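Local coordinates for protein (sliding clamp) (Enterobacteria phage RB69, PDB 1B77) that probably forms a three-subunit ring that slides along DNA and tethers the phage's replicative DNA polymerase to its template, at residues I10-A15 with S59-L64; D69-S74 with I81-T86; A112-E117 with T170-S175; I138-T141 with K146-I149. All coordinates share one frame; numbering follows the deposited sequence.

Contact 1: I10-A15 with S59-L64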
loop_
_atom_site.group_PDB
_atom_site.type_symbol
_atom_site.label_atom_id
_atom_site.label_comp_id
_atom_site.label_asym_id
_atom_site.label_seq_id
_atom_site.Cartn_x
_atom_site.Cartn_y
_atom_site.Cartn_z
ATOM N N ILE A 10 -15.286 15.529 7.753
ATOM C CA ILE A 10 -16.631 15.329 7.240
ATOM C C ILE A 10 -16.678 15.689 5.762
ATOM O O ILE A 10 -17.383 15.040 4.981
ATOM C CB ILE A 10 -17.671 16.156 8.019
ATOM C CG1 ILE A 10 -17.694 15.695 9.482
ATOM C CG2 ILE A 10 -19.052 15.955 7.399
ATOM C CD1 ILE A 10 -18.611 16.512 10.415
ATOM N N LEU A 11 -15.920 16.710 5.371
ATOM C CA LEU A 11 -15.879 17.112 3.969
ATOM C C LEU A 11 -15.273 16.004 3.113
ATOM O O LEU A 11 -15.609 15.859 1.935
ATOM C CB LEU A 11 -15.066 18.401 3.803
ATOM C CG LEU A 11 -15.846 19.668 4.141
ATOM C CD1 LEU A 11 -14.920 20.872 4.160
ATOM C CD2 LEU A 11 -16.974 19.839 3.107
ATOM N N LYS A 12 -14.377 15.228 3.711
ATOM C CA LYS A 12 -13.741 14.131 3.004
ATOM C C LYS A 12 -14.774 13.021 2.758
ATOM O O LYS A 12 -14.735 12.356 1.724
ATOM C CB LYS A 12 -12.547 13.596 3.800
ATOM C CG LYS A 12 -11.476 12.949 2.923
ATOM C CD LYS A 12 -10.257 12.478 3.716
ATOM C CE LYS A 12 -9.170 11.911 2.775
ATOM N NZ LYS A 12 -8.563 12.947 1.853
ATOM N N ASN A 13 -15.704 12.826 3.693
ATOM C CA ASN A 13 -16.745 11.814 3.499
ATOM C C ASN A 13 -17.668 12.289 2.374
ATOM O O ASN A 13 -18.105 11.494 1.547
ATOM C CB ASN A 13 -17.551 11.600 4.788
ATOM C CG ASN A 13 -18.788 10.719 4.576
ATOM O OD1 ASN A 13 -19.919 11.207 4.600
ATOM N ND2 ASN A 13 -18.573 9.421 4.372
ATOM N N PHE A 14 -17.943 13.591 2.343
ATOM C CA PHE A 14 -18.790 14.184 1.305
ATOM C C PHE A 14 -18.173 14.019 -0.097
ATOM O O PHE A 14 -18.879 13.703 -1.059
ATOM C CB PHE A 14 -19.027 15.677 1.602
ATOM C CG PHE A 14 -20.086 15.945 2.656
ATOM C CD1 PHE A 14 -20.315 15.048 3.696
ATOM C CD2 PHE A 14 -20.834 17.125 2.615
ATOM C CE1 PHE A 14 -21.276 15.325 4.686
ATOM C CE2 PHE A 14 -21.792 17.409 3.595
ATOM C CZ PHE A 14 -22.014 16.505 4.633
ATOM N N ALA A 15 -16.860 14.220 -0.213
ATOM C CA ALA A 15 -16.183 14.088 -1.503
ATOM C C ALA A 15 -16.326 12.684 -2.087
ATOM O O ALA A 15 -16.198 12.494 -3.298
ATOM C CB ALA A 15 -14.703 14.437 -1.369
ATOM N N SER A 59 -8.921 16.764 -3.499
ATOM C CA SER A 59 -7.561 17.279 -3.687
ATOM C C SER A 59 -7.377 18.593 -2.934
ATOM O O SER A 59 -6.279 18.909 -2.475
ATOM C CB SER A 59 -7.254 17.480 -5.176
ATOM O OG SER A 59 -7.327 16.250 -5.878
ATOM N N PHE A 60 -8.452 19.365 -2.826
ATOM C CA PHE A 60 -8.420 20.627 -2.091
ATOM C C PHE A 60 -8.120 20.304 -0.627
ATOM O O PHE A 60 -7.191 20.856 -0.035
ATOM C CB PHE A 60 -9.778 21.325 -2.197
ATOM C CG PHE A 60 -9.913 22.540 -1.315
ATOM C CD1 PHE A 60 -9.211 23.703 -1.596
ATOM C CD2 PHE A 60 -10.757 22.520 -0.212
ATOM C CE1 PHE A 60 -9.347 24.836 -0.792
ATOM C CE2 PHE A 60 -10.899 23.644 0.598
ATOM C CZ PHE A 60 -10.195 24.804 0.306
ATOM N N LEU A 61 -8.913 19.405 -0.045
ATOM C CA LEU A 61 -8.721 19.003 1.347
ATOM C C LEU A 61 -7.303 18.482 1.596
ATOM O O LEU A 61 -6.679 18.837 2.598
ATOM C CB LEU A 61 -9.743 17.932 1.735
ATOM C CG LEU A 61 -11.202 18.399 1.634
ATOM C CD1 LEU A 61 -12.143 17.217 1.868
ATOM C CD2 LEU A 61 -11.448 19.516 2.649
ATOM N N SER A 62 -6.795 17.651 0.687
ATOM C CA SER A 62 -5.441 17.119 0.836
ATOM C C SER A 62 -4.427 18.263 0.891
ATOM O O SER A 62 -3.463 18.223 1.653
ATOM C CB SER A 62 -5.097 16.190 -0.327
ATOM O OG SER A 62 -5.929 15.046 -0.306
ATOM N N ILE A 63 -4.654 19.289 0.081
ATOM C CA ILE A 63 -3.761 20.437 0.069
ATOM C C ILE A 63 -3.738 21.153 1.429
ATOM O O ILE A 63 -2.710 21.702 1.833
ATOM C CB ILE A 63 -4.168 21.415 -1.063
ATOM C CG1 ILE A 63 -3.318 21.127 -2.303
ATOM C CG2 ILE A 63 -4.030 22.864 -0.620
ATOM C CD1 ILE A 63 -1.841 21.330 -2.085
ATOM N N LEU A 64 -4.863 21.136 2.137
ATOM C CA LEU A 64 -4.926 21.798 3.439
ATOM C C LEU A 64 -4.063 21.064 4.456
ATOM O O LEU A 64 -3.622 21.645 5.443
ATOM C CB LEU A 64 -6.374 21.875 3.947
ATOM C CG LEU A 64 -7.346 22.735 3.131
ATOM C CD1 LEU A 64 -8.743 22.655 3.732
ATOM C CD2 LEU A 64 -6.852 24.181 3.101
#
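Ser62 OG has two polar neighbours: it hydrogen-bonds to the backbone O of Asn58, one turn earlier in its own helix, and faces the ammonium of Lys12 across the contact. The distance from Lys12 NZ to Ser62 OG is 4.0 Å, too long for a bond. NZ instead makes a weak hydrogen bond to Asn58 OD1. Two helices meet here in the N-terminal part of a DNA polymerase processivity factor. In this family, paired helices of this kind line the central hole of the ring, which is consistent with the exposed Lys12. The segments run roughly antiparallel, at 154°, and their axes come no closer than 10.2 Å. That spacing leaves one leucine to bridge most of the gap.

Leu61 points at the other helix and spreads its two methyls over it. With CG beside the backbone N (chi1 -61°) and the chain extended beyond, CD1 reaches the main chain of 10-15 itself. CD1 lies 3.6 Å from Leu11 C. The second methyl, CD2, stands 4.0 Å from both Leu11 CB and Leu11 CD1. The two leucine side chains cross at about a right angle, so they touch over a short length. No hydrogen bond joins the two segments.

Beneath the leucines, the helices rest on sheets. Leu11 and Phe14 pack on Ile29, and Phe60 meets Trp92 edge-to-face. Ile63 also touches Leu133 of a neighbouring subunit. The closest approach between the segments is Leu61 CD1 to Lys12 N, at 3.5 Å.

Contact 2: D69-S74 with I81-T86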
loop_
_atom_site.group_PDB
_atom_site.type_symbol
_atom_site.label_atom_id
_atom_site.label_comp_id
_atom_site.label_asym_id
_atom_site.label_seq_id
_atom_site.Cartn_x
_atom_site.Cartn_y
_atom_site.Cartn_z
ATOM N N ASP A 69 -2.485 24.395 10.351
ATOM C CA ASP A 69 -3.866 24.073 10.691
ATOM C C ASP A 69 -4.763 25.308 10.803
ATOM O O ASP A 69 -5.983 25.201 10.689
ATOM C CB ASP A 69 -3.918 23.291 12.008
ATOM C CG ASP A 69 -3.057 22.039 11.981
ATOM O OD1 ASP A 69 -3.186 21.244 11.021
ATOM O OD2 ASP A 69 -2.254 21.848 12.924
ATOM N N ASP A 70 -4.169 26.476 11.026
ATOM C CA ASP A 70 -4.955 27.695 11.150
ATOM C C ASP A 70 -4.844 28.571 9.904
ATOM O O ASP A 70 -5.124 29.773 9.948
ATOM C CB ASP A 70 -4.521 28.486 12.391
ATOM C CG ASP A 70 -3.188 29.183 12.208
ATOM O OD1 ASP A 70 -2.199 28.499 11.862
ATOM O OD2 ASP A 70 -3.132 30.421 12.414
ATOM N N ALA A 71 -4.440 27.964 8.793
ATOM C CA ALA A 71 -4.309 28.702 7.547
ATOM C C ALA A 71 -5.633 29.394 7.232
ATOM O O ALA A 71 -6.697 28.777 7.277
ATOM C CB ALA A 71 -3.919 27.758 6.413
ATOM N N GLU A 72 -5.559 30.682 6.926
ATOM C CA GLU A 72 -6.741 31.463 6.609
ATOM C C GLU A 72 -7.045 31.301 5.125
ATOM O O GLU A 72 -6.161 31.464 4.283
ATOM C CB GLU A 72 -6.477 32.934 6.933
ATOM C CG GLU A 72 -7.664 33.867 6.759
ATOM C CD GLU A 72 -8.709 33.728 7.862
ATOM O OE1 GLU A 72 -8.337 33.787 9.057
ATOM O OE2 GLU A 72 -9.906 33.573 7.527
ATOM N N ILE A 73 -8.287 30.962 4.803
ATOM C CA ILE A 73 -8.664 30.804 3.406
ATOM C C ILE A 73 -9.760 31.789 3.025
ATOM O O ILE A 73 -10.731 31.967 3.757
ATOM C CB ILE A 73 -9.117 29.360 3.101
ATOM C CG1 ILE A 73 -9.789 29.316 1.730
ATOM C CG2 ILE A 73 -10.020 28.852 4.193
ATOM C CD1 ILE A 73 -10.287 27.952 1.327
ATOM N N SER A 74 -9.587 32.429 1.873
ATOM C CA SER A 74 -10.535 33.422 1.387
ATOM C C SER A 74 -10.508 33.474 -0.132
ATOM O O SER A 74 -9.742 32.754 -0.775
ATOM C CB SER A 74 -10.159 34.797 1.930
ATOM O OG SER A 74 -8.880 35.176 1.447
ATOM N N ILE A 81 -9.481 30.786 -5.043
ATOM C CA ILE A 81 -9.282 30.661 -3.610
ATOM C C ILE A 81 -7.844 30.860 -3.180
ATOM O O ILE A 81 -6.920 30.348 -3.819
ATOM C CB ILE A 81 -9.694 29.272 -3.114
ATOM C CG1 ILE A 81 -11.140 28.988 -3.496
ATOM C CG2 ILE A 81 -9.479 29.179 -1.617
ATOM C CD1 ILE A 81 -11.498 27.531 -3.370
ATOM N N LYS A 82 -7.665 31.587 -2.080
ATOM C CA LYS A 82 -6.346 31.830 -1.521
ATOM C C LYS A 82 -6.209 31.176 -0.149
ATOM O O LYS A 82 -7.078 31.315 0.705
ATOM C CB LYS A 82 -6.068 33.331 -1.385
ATOM C CG LYS A 82 -4.756 33.612 -0.659
ATOM C CD LYS A 82 -4.489 35.095 -0.452
ATOM C CE LYS A 82 -3.234 35.299 0.410
ATOM N NZ LYS A 82 -2.804 36.732 0.473
ATOM N N ILE A 83 -5.106 30.465 0.051
ATOM C CA ILE A 83 -4.835 29.802 1.317
ATOM C C ILE A 83 -3.569 30.428 1.890
ATOM O O ILE A 83 -2.457 30.164 1.414
ATOM C CB ILE A 83 -4.620 28.292 1.121
ATOM C CG1 ILE A 83 -5.823 27.695 0.382
ATOM C CG2 ILE A 83 -4.432 27.614 2.471
ATOM C CD1 ILE A 83 -5.603 26.280 -0.111
ATOM N N ALA A 84 -3.748 31.264 2.910
ATOM C CA ALA A 84 -2.637 31.969 3.540
ATOM C C ALA A 84 -1.964 31.195 4.665
ATOM O O ALA A 84 -2.572 30.934 5.703
ATOM C CB ALA A 84 -3.116 33.328 4.056
ATOM N N ASP A 85 -0.700 30.838 4.449
ATOM C CA ASP A 85 0.081 30.099 5.444
ATOM C C ASP A 85 1.168 31.031 6.005
ATOM O O ASP A 85 1.293 32.172 5.562
ATOM C CB ASP A 85 0.699 28.858 4.794
ATOM C CG ASP A 85 1.216 27.860 5.808
ATOM O OD1 ASP A 85 0.837 27.953 6.993
ATOM O OD2 ASP A 85 1.987 26.960 5.413
ATOM N N THR A 86 1.948 30.556 6.973
ATOM C CA THR A 86 2.990 31.381 7.592
ATOM C C THR A 86 3.889 32.144 6.606
ATOM O O THR A 86 3.871 33.374 6.581
ATOM C CB THR A 86 3.878 30.539 8.527
ATOM O OG1 THR A 86 3.046 29.792 9.427
ATOM C CG2 THR A 86 4.798 31.450 9.349
HETATM O O HOH W 1 -6.663 33.744 2.714
#
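Ile73 and Ile81 press together on the buried face of this antiparallel pair. The CG2 methyl of Ile81 lies 3.3 Å from Ile73 CD1, tighter than usual van der Waals contact. Ile73 CG1 is anti to the backbone N (chi1 167°), which lays CG1 and CD1 along that methyl. On the same face, Ile83 CG2 reaches Ala71 CB at 4.0 Å. Phe60 of helix 57-64 touches both Ile73 and Ile83.

The backbones are held by paired bonds at Glu72 with Ala84 and at Ser74 with Lys82. The bond from Lys82 N to Ser74 O is short and almost straight, at 2.7 Å and 175°. The pairing slackens away from the hairpin turn, where Glu72 N reaches Ala84 O at 3.2 Å and only 138°.

The other face carries Glu72, Ser74, Lys82 and Ala84, and is looser and wetter. A water donates to Glu72 O at 2.8 Å and, less closely, to Lys82 O at 3.2 Å. It also bonds Ser74 OG, and so ties three groups together. Both carbonyls already accept an N-H of the opposite strand. The carboxylate of Glu72 turns away, to a salt bridge with Lys2. Beyond the strand end, Asp85 OD2 bonds Gln125 NE2 of a neighbouring subunit.

The arrangement is a beta hairpin, and strand 88-92 extends it into a three-stranded antiparallel meander.

Contact 3: A112-E117 with T170-S175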
loop_
_atom_site.group_PDB
_atom_site.type_symbol
_atom_site.label_atom_id
_atom_site.label_comp_id
_atom_site.label_asym_id
_atom_site.label_seq_id
_atom_site.Cartn_x
_atom_site.Cartn_y
_atom_site.Cartn_z
ATOM N N ALA A 112 -41.121 9.717 9.416
ATOM C CA ALA A 112 -40.777 8.311 9.240
ATOM C C ALA A 112 -41.924 7.318 9.391
ATOM O O ALA A 112 -42.828 7.500 10.206
ATOM C CB ALA A 112 -39.637 7.939 10.189
ATOM N N SER A 113 -41.870 6.261 8.590
ATOM C CA SER A 113 -42.875 5.216 8.628
ATOM C C SER A 113 -42.460 4.256 9.732
ATOM O O SER A 113 -43.305 3.689 10.421
ATOM C CB SER A 113 -42.934 4.484 7.284
ATOM O OG SER A 113 -43.160 5.386 6.216
ATOM N N VAL A 114 -41.148 4.072 9.887
ATOM C CA VAL A 114 -40.597 3.198 10.924
ATOM C C VAL A 114 -39.218 3.706 11.318
ATOM O O VAL A 114 -38.465 4.197 10.472
ATOM C CB VAL A 114 -40.389 1.751 10.442
ATOM C CG1 VAL A 114 -40.627 0.790 11.593
ATOM C CG2 VAL A 114 -41.267 1.449 9.260
ATOM N N ILE A 115 -38.873 3.563 12.592
ATOM C CA ILE A 115 -37.572 4.002 13.071
ATOM C C ILE A 115 -36.799 2.853 13.692
ATOM O O ILE A 115 -37.351 2.070 14.457
ATOM C CB ILE A 115 -37.699 5.108 14.144
ATOM C CG1 ILE A 115 -38.370 6.352 13.549
ATOM C CG2 ILE A 115 -36.325 5.450 14.697
ATOM C CD1 ILE A 115 -38.608 7.472 14.562
ATOM N N THR A 116 -35.520 2.748 13.351
ATOM C CA THR A 116 -34.653 1.717 13.921
ATOM C C THR A 116 -33.286 2.361 14.109
ATOM O O THR A 116 -33.168 3.586 14.059
ATOM C CB THR A 116 -34.524 0.463 13.003
ATOM O OG1 THR A 116 -33.659 -0.500 13.621
ATOM C CG2 THR A 116 -33.963 0.834 11.640
ATOM N N GLU A 117 -32.258 1.548 14.328
ATOM C CA GLU A 117 -30.924 2.086 14.520
ATOM C C GLU A 117 -29.847 1.030 14.350
ATOM O O GLU A 117 -30.091 -0.155 14.539
ATOM C CB GLU A 117 -30.807 2.714 15.908
ATOM C CG GLU A 117 -30.740 1.735 17.065
ATOM C CD GLU A 117 -30.706 2.447 18.411
ATOM O OE1 GLU A 117 -29.989 3.467 18.530
ATOM O OE2 GLU A 117 -31.387 1.988 19.355
ATOM N N THR A 170 -33.206 -3.775 15.856
ATOM C CA THR A 170 -34.053 -3.540 17.023
ATOM C C THR A 170 -35.348 -4.349 16.989
ATOM O O THR A 170 -35.652 -5.019 15.993
ATOM C CB THR A 170 -34.430 -2.060 17.127
ATOM O OG1 THR A 170 -35.119 -1.667 15.934
ATOM C CG2 THR A 170 -33.189 -1.202 17.296
ATOM N N ASP A 171 -36.110 -4.270 18.079
ATOM C CA ASP A 171 -37.376 -4.985 18.180
ATOM C C ASP A 171 -38.449 -4.210 17.439
ATOM O O ASP A 171 -38.439 -2.985 17.426
ATOM C CB ASP A 171 -37.806 -5.152 19.643
ATOM C CG ASP A 171 -36.765 -5.870 20.488
ATOM O OD1 ASP A 171 -36.225 -6.897 20.036
ATOM O OD2 ASP A 171 -36.500 -5.404 21.614
ATOM N N TYR A 172 -39.373 -4.931 16.815
ATOM C CA TYR A 172 -40.458 -4.292 16.082
ATOM C C TYR A 172 -41.778 -4.960 16.414
ATOM O O TYR A 172 -42.026 -6.099 16.012
ATOM C CB TYR A 172 -40.221 -4.366 14.573
ATOM C CG TYR A 172 -41.362 -3.779 13.770
ATOM C CD1 TYR A 172 -41.664 -2.417 13.839
ATOM C CD2 TYR A 172 -42.153 -4.582 12.944
ATOM C CE1 TYR A 172 -42.717 -1.869 13.109
ATOM C CE2 TYR A 172 -43.211 -4.047 12.209
ATOM C CZ TYR A 172 -43.487 -2.689 12.296
ATOM O OH TYR A 172 -44.523 -2.149 11.568
ATOM N N ASP A 173 -42.627 -4.235 17.135
ATOM C CA ASP A 173 -43.930 -4.744 17.542
ATOM C C ASP A 173 -45.030 -4.157 16.675
ATOM O O ASP A 173 -46.213 -4.423 16.891
ATOM C CB ASP A 173 -44.183 -4.382 18.999
ATOM C CG ASP A 173 -42.971 -4.644 19.871
ATOM O OD1 ASP A 173 -42.416 -5.766 19.807
ATOM O OD2 ASP A 173 -42.568 -3.718 20.615
ATOM N N GLY A 174 -44.624 -3.364 15.689
ATOM C CA GLY A 174 -45.562 -2.722 14.799
ATOM C C GLY A 174 -46.509 -3.633 14.045
ATOM O O GLY A 174 -46.381 -4.862 14.026
ATOM N N SER A 175 -47.469 -2.982 13.402
ATOM C CA SER A 175 -48.503 -3.626 12.618
ATOM C C SER A 175 -48.138 -3.809 11.142
ATOM O O SER A 175 -48.478 -4.825 10.541
ATOM C CB SER A 175 -49.780 -2.786 12.755
ATOM O OG SER A 175 -50.573 -2.838 11.586
#
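The Tyr172 ring meets Val114 obliquely and carries its own chain on one face, where Gly174 N stands 3.4 Å above the plane, over the ring centre. The chain thus folds back across the tyrosine. Val114 CG1 comes to 3.7 Å from Tyr172 CE1, and the two side chains cross at about a right angle. Phe178 meets the ring edge-to-face. The phenol OH hydrogen-bonds to Asn176 O, which fixes the far end of the side chain.

Further along, Thr116 and Thr170 are joined by their hydroxyls. Thr116 OG1 and Thr170 OG1 are 3.0 Å apart, and either could donate. A chi1 of 180° sets Thr116 OG1 opposite the backbone N, where it meets Thr170 OG1. Thr170 also uses its methyl: CG2 touches Glu117 CG at 3.8 Å.

No backbone hydrogen bond links the segments, and the CA atoms of Thr116 and Thr170 are 6.1 Å apart. Strands 114-118 and 165-171 are outer strands of two different sheets of the chain, so side chains alone bridge them here. Ser113 and Val114 both face Leu198 in a classic beta bulge, at the start of strand 114-118. Ile147 lies against Thr116, Thr170 and Tyr172.

The one polar link is between uncharged hydroxyls. Each can serve as donor or acceptor, so the bond gives the buried Thr116 oxygen a polar partner, whichever hydroxyl donates. This link itself needs no charged group.

Contact 4: I138-T141 with K146-I149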
loop_
_atom_site.group_PDB
_atom_site.type_symbol
_atom_site.label_atom_id
_atom_site.label_comp_id
_atom_site.label_asym_id
_atom_site.label_seq_id
_atom_site.Cartn_x
_atom_site.Cartn_y
_atom_site.Cartn_z
ATOM N N ILE A 138 -28.842 -4.442 -0.001
ATOM C CA ILE A 138 -29.345 -4.895 1.286
ATOM C C ILE A 138 -30.834 -4.595 1.352
ATOM O O ILE A 138 -31.337 -3.745 0.619
ATOM C CB ILE A 138 -28.659 -4.179 2.474
ATOM C CG1 ILE A 138 -28.967 -2.684 2.430
ATOM C CG2 ILE A 138 -27.161 -4.411 2.428
ATOM C CD1 ILE A 138 -28.529 -1.934 3.665
ATOM N N ALA A 139 -31.533 -5.305 2.227
ATOM C CA ALA A 139 -32.959 -5.106 2.417
ATOM C C ALA A 139 -33.262 -5.025 3.910
ATOM O O ALA A 139 -32.885 -5.911 4.678
ATOM C CB ALA A 139 -33.742 -6.252 1.787
ATOM N N ILE A 140 -33.923 -3.951 4.321
ATOM C CA ILE A 140 -34.288 -3.773 5.722
ATOM C C ILE A 140 -35.747 -4.199 5.824
ATOM O O ILE A 140 -36.630 -3.598 5.204
ATOM C CB ILE A 140 -34.101 -2.302 6.154
ATOM C CG1 ILE A 140 -32.666 -1.864 5.827
ATOM C CG2 ILE A 140 -34.351 -2.154 7.647
ATOM C CD1 ILE A 140 -32.407 -0.382 5.981
ATOM N N THR A 141 -36.000 -5.252 6.592
ATOM C CA THR A 141 -37.351 -5.776 6.707
ATOM C C THR A 141 -37.774 -6.178 8.119
ATOM O O THR A 141 -36.944 -6.309 9.025
ATOM C CB THR A 141 -37.507 -6.997 5.782
ATOM O OG1 THR A 141 -38.888 -7.365 5.693
ATOM C CG2 THR A 141 -36.711 -8.171 6.321
ATOM N N LYS A 146 -38.611 -8.338 14.943
ATOM C CA LYS A 146 -37.389 -7.551 14.872
ATOM C C LYS A 146 -37.202 -6.926 13.496
ATOM O O LYS A 146 -37.817 -7.354 12.516
ATOM C CB LYS A 146 -36.184 -8.433 15.191
ATOM C CG LYS A 146 -36.193 -8.986 16.596
ATOM C CD LYS A 146 -34.947 -9.797 16.871
ATOM C CE LYS A 146 -34.798 -10.072 18.355
ATOM N NZ LYS A 146 -34.660 -8.796 19.117
ATOM N N ILE A 147 -36.376 -5.886 13.431
ATOM C CA ILE A 147 -36.083 -5.245 12.161
ATOM C C ILE A 147 -34.758 -5.876 11.795
ATOM O O ILE A 147 -33.850 -5.936 12.627
ATOM C CB ILE A 147 -35.893 -3.715 12.294
ATOM C CG1 ILE A 147 -37.181 -3.068 12.800
ATOM C CG2 ILE A 147 -35.523 -3.106 10.933
ATOM C CD1 ILE A 147 -38.342 -3.208 11.855
ATOM N N VAL A 148 -34.648 -6.377 10.570
ATOM C CA VAL A 148 -33.410 -7.004 10.147
ATOM C C VAL A 148 -32.908 -6.488 8.809
ATOM O O VAL A 148 -33.677 -5.991 7.991
ATOM C CB VAL A 148 -33.565 -8.534 10.051
ATOM C CG1 VAL A 148 -34.002 -9.093 11.396
ATOM C CG2 VAL A 148 -34.570 -8.887 8.967
ATOM N N ILE A 149 -31.599 -6.599 8.614
ATOM C CA ILE A 149 -30.950 -6.192 7.374
ATOM C C ILE A 149 -30.390 -7.439 6.717
ATOM O O ILE A 149 -29.537 -8.111 7.294
ATOM C CB ILE A 149 -29.768 -5.230 7.624
ATOM C CG1 ILE A 149 -30.281 -3.891 8.151
ATOM C CG2 ILE A 149 -28.974 -5.043 6.340
ATOM C CD1 ILE A 149 -29.201 -2.827 8.298
#
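Ile140 lies beside Ile149 and reaches Ile147 in a beta hairpin of the C-terminal part of this processivity factor. Its CB is 4.1 Å from Val148 O. From there the side chain forks. The CG2 branch turns toward Ile147 and meets the CG2 methyl of that residue at 3.6 Å. The CG1 branch stands alongside Ile149, with Ile140 CG1 at 3.9 Å from Ile149 CG1. At the tip, Ile140 CD1 stays 4.7 Å from Ile149 CD1. With CG1 beside the backbone N (chi1 -54°), CG2 falls on the Ile147 side and CG1 on the Ile149 side.

Ile138 crosses Ile149 obliquely and extends this buried isoleucine cluster. The strands run antiparallel, at 177°. Thr141 and Val148 form the hydrogen-bonded pair. Their two bonds are matched, and the one from Val148 N to Thr141 O is almost straight, at 171°. Strands 178-183 and 165-171 flank the hairpin in the same sheet.

On the opposite face from the isoleucines, Thr141 and Val148 lie side by side. Thr141 OG1 hydrogen-bonds to Phe178 O. The methyl of Thr141 is pressed close, with Thr141 CG2 only 3.5 Å from Val148 CG2.

How the contacts relate
The contacts form two groups on opposite sides of the chain's centre. Contacts 1 and 2 touch: Phe60 CZ of helix 57-64 lies 3.3 Å from Ile73 CD1, and Ile63 CG2 packs on Ile83 CD1. Both also meet a neighbouring subunit. Contacts 3 and 4 have centres about 10 Å apart, and contact 4 is nested in the loop that contact 3 closes. Their strands 165-171 and 146-152 are sheet neighbours. A 2.6 Å salt bridge joins Asp171 OD1 to Lys146 NZ. Contacts 1 and 4 are about 15 Å apart at their nearest atoms, and contacts 2 and 3 about 33 Å. The groups thus lie in separate halves of the subunit.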